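PDB 2ZBV: adenosyl-chloride synthase from Thermotoga maritima, which probably acts on S-adenosyl-L-methionine, as members of the SAM hydrolase and SAM-dependent halogenase family do, and binds adenosine. Local coordinates for residues Ile108-Asn113 with Asp150-Tyr155. Sequence-based numbering, arbitrary orientation.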
ATOM      1  N   ILE A 108      14.796  27.950   7.906  1.00 28.82           N
ATOM      2  CA  ILE A 108      14.907  27.223   6.645  1.00 29.78           C
ATOM      3  C   ILE A 108      16.386  27.069   6.273  1.00 30.46           C
ATOM      4  O   ILE A 108      17.148  28.037   6.303  1.00 30.01           O
ATOM      5  CB  ILE A 108      14.223  27.963   5.484  1.00 31.05           C
ATOM      6  CG1 ILE A 108      12.806  28.379   5.868  1.00 32.39           C
ATOM      7  CG2 ILE A 108      14.173  27.055   4.262  1.00 29.74           C
ATOM      8  CD1 ILE A 108      12.146  29.268   4.823  1.00 34.51           C
ATOM      9  N   ARG A 109      16.776  25.849   5.920  1.00 29.20           N
ATOM     10  CA  ARG A 109      18.152  25.539   5.538  1.00 28.81           C
ATOM     11  C   ARG A 109      18.188  24.947   4.134  1.00 29.23           C
ATOM     12  O   ARG A 109      17.268  24.230   3.730  1.00 25.27           O
ATOM     13  CB  ARG A 109      18.743  24.490   6.481  1.00 29.57           C
ATOM     14  CG  ARG A 109      18.838  24.901   7.926  1.00 33.40           C
ATOM     15  CD  ARG A 109      20.106  25.670   8.154  1.00 33.20           C
ATOM     16  NE  ARG A 109      20.128  26.290   9.468  1.00 34.05           N
ATOM     17  CZ  ARG A 109      21.143  27.009   9.928  1.00 32.05           C
ATOM     18  NH1 ARG A 109      22.219  27.186   9.176  1.00 28.91           N
ATOM     19  NH2 ARG A 109      21.071  27.568  11.126  1.00 31.08           N
ATOM     20  N   GLU A 110      19.240  25.250   3.383  1.00 27.61           N
ATOM     21  CA  GLU A 110      19.375  24.652   2.073  1.00 27.66           C
ATOM     22  C   GLU A 110      20.257  23.436   2.322  1.00 28.48           C
ATOM     23  O   GLU A 110      21.186  23.489   3.134  1.00 30.00           O
ATOM     24  CB  GLU A 110      20.044  25.603   1.080  1.00 30.91           C
ATOM     25  CG  GLU A 110      20.426  24.911  -0.230  1.00 31.14           C
ATOM     26  CD  GLU A 110      20.711  25.886  -1.354  1.00 34.23           C
ATOM     27  OE1 GLU A 110      21.035  27.058  -1.060  1.00 32.69           O
ATOM     28  OE2 GLU A 110      20.620  25.473  -2.534  1.00 32.97           O
ATOM     29  N   ILE A 111      19.946  22.330   1.665  1.00 24.97           N
ATOM     30  CA  ILE A 111      20.728  21.121   1.829  1.00 25.07           C
ATOM     31  C   ILE A 111      22.004  21.283   1.001  1.00 29.11           C
ATOM     32  O   ILE A 111      21.974  21.195  -0.225  1.00 27.97           O
ATOM     33  CB  ILE A 111      19.922  19.884   1.358  1.00 24.58           C
ATOM     34  CG1 ILE A 111      18.651  19.746   2.214  1.00 22.06           C
ATOM     35  CG2 ILE A 111      20.777  18.626   1.451  1.00 21.13           C
ATOM     36  CD1 ILE A 111      17.734  18.601   1.814  1.00 20.83           C
ATOM     37  N   GLU A 112      23.119  21.537   1.680  1.00 30.06           N
ATOM     38  CA  GLU A 112      24.397  21.733   1.005  1.00 32.61           C
ATOM     39  C   GLU A 112      25.465  20.761   1.483  1.00 32.74           C
ATOM     40  O   GLU A 112      26.452  20.528   0.790  1.00 34.51           O
ATOM     41  CB  GLU A 112      24.890  23.161   1.232  1.00 35.39           C
ATOM     42  CG  GLU A 112      23.905  24.237   0.818  1.00 38.97           C
ATOM     43  CD  GLU A 112      24.398  25.628   1.169  1.00 41.71           C
ATOM     44  OE1 GLU A 112      24.665  25.880   2.362  1.00 42.80           O
ATOM     45  OE2 GLU A 112      24.518  26.470   0.255  1.00 45.25           O
ATOM     46  N   ASN A 113      25.269  20.196   2.670  1.00 32.36           N
ATOM     47  CA  ASN A 113      26.235  19.260   3.233  1.00 31.87           C
ATOM     48  C   ASN A 113      26.228  17.943   2.481  1.00 31.36           C
ATOM     49  O   ASN A 113      25.472  17.031   2.817  1.00 29.16           O
ATOM     50  CB  ASN A 113      25.929  18.995   4.706  1.00 31.90           C
ATOM     51  CG  ASN A 113      27.070  18.305   5.416  1.00 33.48           C
ATOM     52  OD1 ASN A 113      27.897  17.641   4.786  1.00 33.69           O
ATOM     53  ND2 ASN A 113      27.118  18.446   6.735  1.00 32.39           N
ATOM     54  N   ASP A 150      23.441  26.284   4.878  1.00 32.70           N
ATOM     55  CA  ASP A 150      23.170  27.668   5.258  1.00 34.30           C
ATOM     56  C   ASP A 150      21.678  27.976   5.282  1.00 34.53           C
ATOM     57  O   ASP A 150      20.883  27.305   4.615  1.00 32.78           O
ATOM     58  CB  ASP A 150      23.845  28.635   4.282  1.00 38.55           C
ATOM     59  CG  ASP A 150      25.281  28.256   3.979  1.00 45.25           C
ATOM     60  OD1 ASP A 150      26.006  27.862   4.921  1.00 48.02           O
ATOM     61  OD2 ASP A 150      25.687  28.358   2.797  1.00 47.57           O
ATOM     62  N   ARG A 151      21.308  29.001   6.045  1.00 34.20           N
ATOM     63  CA  ARG A 151      19.915  29.425   6.143  1.00 36.20           C
ATOM     64  C   ARG A 151      19.461  30.121   4.867  1.00 35.56           C
ATOM     65  O   ARG A 151      20.273  30.630   4.098  1.00 34.30           O
ATOM     66  CB  ARG A 151      19.716  30.416   7.294  1.00 38.55           C
ATOM     67  CG  ARG A 151      19.901  29.869   8.690  1.00 43.97           C
ATOM     68  CD  ARG A 151      19.285  30.834   9.693  1.00 48.00           C
ATOM     69  NE  ARG A 151      19.497  30.422  11.076  1.00 53.41           N
ATOM     70  CZ  ARG A 151      20.614  30.648  11.762  1.00 56.46           C
ATOM     71  NH1 ARG A 151      21.628  31.293  11.193  1.00 58.26           N
ATOM     72  NH2 ARG A 151      20.717  30.234  13.018  1.00 56.95           N
ATOM     73  N   LEU A 152      18.150  30.140   4.661  1.00 35.07           N
ATOM     74  CA  LEU A 152      17.542  30.806   3.520  1.00 35.51           C
ATOM     75  C   LEU A 152      16.545  31.756   4.161  1.00 36.37           C
ATOM     76  O   LEU A 152      16.057  31.490   5.257  1.00 37.67           O
ATOM     77  CB  LEU A 152      16.817  29.796   2.626  1.00 36.01           C
ATOM     78  CG  LEU A 152      17.706  28.818   1.853  1.00 36.89           C
ATOM     79  CD1 LEU A 152      16.868  27.669   1.314  1.00 35.21           C
ATOM     80  CD2 LEU A 152      18.405  29.566   0.719  1.00 34.24           C
ATOM     81  N   LEU A 153      16.237  32.861   3.500  1.00 37.99           N
ATOM     82  CA  LEU A 153      15.304  33.818   4.078  1.00 40.19           C
ATOM     83  C   LEU A 153      13.924  33.718   3.448  1.00 40.31           C
ATOM     84  O   LEU A 153      12.956  34.299   3.947  1.00 40.01           O
ATOM     85  CB  LEU A 153      15.855  35.238   3.928  1.00 42.77           C
ATOM     86  CG  LEU A 153      17.273  35.437   4.477  1.00 44.99           C
ATOM     87  CD1 LEU A 153      17.685  36.889   4.293  1.00 45.54           C
ATOM     88  CD2 LEU A 153      17.330  35.041   5.957  1.00 45.58           C
ATOM     89  N   SER A 154      13.833  32.977   2.349  1.00 38.86           N
ATOM     90  CA  SER A 154      12.563  32.808   1.669  1.00 38.05           C
ATOM     91  C   SER A 154      12.417  31.395   1.123  1.00 36.62           C
ATOM     92  O   SER A 154      13.366  30.606   1.122  1.00 35.18           O
ATOM     93  CB  SER A 154      12.425  33.816   0.526  1.00 39.35           C
ATOM     94  OG  SER A 154      13.402  33.584  -0.473  1.00 42.83           O
ATOM     95  N   TYR A 155      11.212  31.091   0.659  1.00 34.25           N
ATOM     96  CA  TYR A 155      10.901  29.786   0.104  1.00 33.20           C
ATOM     97  C   TYR A 155       9.780  29.998  -0.903  1.00 31.58           C
ATOM     98  O   TYR A 155       9.027  30.961  -0.792  1.00 29.77           O
ATOM     99  CB  TYR A 155      10.460  28.850   1.233  1.00 33.44           C
ATOM    100  CG  TYR A 155       9.203  29.297   1.947  1.00 34.57           C
ATOM    101  CD1 TYR A 155       7.953  28.869   1.516  1.00 35.66           C
ATOM    102  CD2 TYR A 155       9.260  30.160   3.044  1.00 35.05           C
ATOM    103  CE1 TYR A 155       6.788  29.278   2.151  1.00 37.21           C
ATOM    104  CE2 TYR A 155       8.092  30.580   3.692  1.00 35.63           C
ATOM    105  CZ  TYR A 155       6.860  30.130   3.235  1.00 37.04           C
ATOM    106  OH  TYR A 155       5.690  30.515   3.848  1.00 35.72           O
TER
HETATM  107  O   HOH W   1      15.899  30.613   7.937  1.00 28.75           O
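Arg109 and Arg151 face each other in a single antiparallel beta bridge, their CA atoms 4.3 Å apart. Two backbone hydrogen bonds define it: Leu152 N donates to Ile108 O, and Glu110 N to Asp150 O at 2.9 Å with a nearly straight N-H...O angle of 165°. From its CB, 4.0 Å from Asp150 O, the Arg109 side chain bends at CG (chi2 -85°), which brings CD over the Asp150 carbonyl and lays the guanidinium beside Arg151. One guanidinium face takes Arg151 CG, 3.4 Å from Arg109 CZ, while Arg109 NH2 lies over the Arg151 guanidinium, 3.2 Å from its CZ, the two planes 42° apart. Both groups are donors, and Glu107 probably offsets their like charge, salt-bridged to Arg109 NE and in a long, weak ion pair with Arg151; Arg109 NH1 also bonds Gly149 O. With an alanine here, Arg151 CG would probably lose the flat surface it rests on, and Glu107 its salt-bridge mate. Beyond the bridge, Asp150 N donates to Glu112 OE1 from above the carboxylate plane (2.8 Å), and Ile108 CD1 packs 3.5 Å from Tyr155 CD2. Residues 150-155, following helix 127-140, thus flank strand 105-110, an outermost strand of the N-terminal domain's mixed sheet, across from its neighbour 77-82, which Leu152 and Tyr155 also touch.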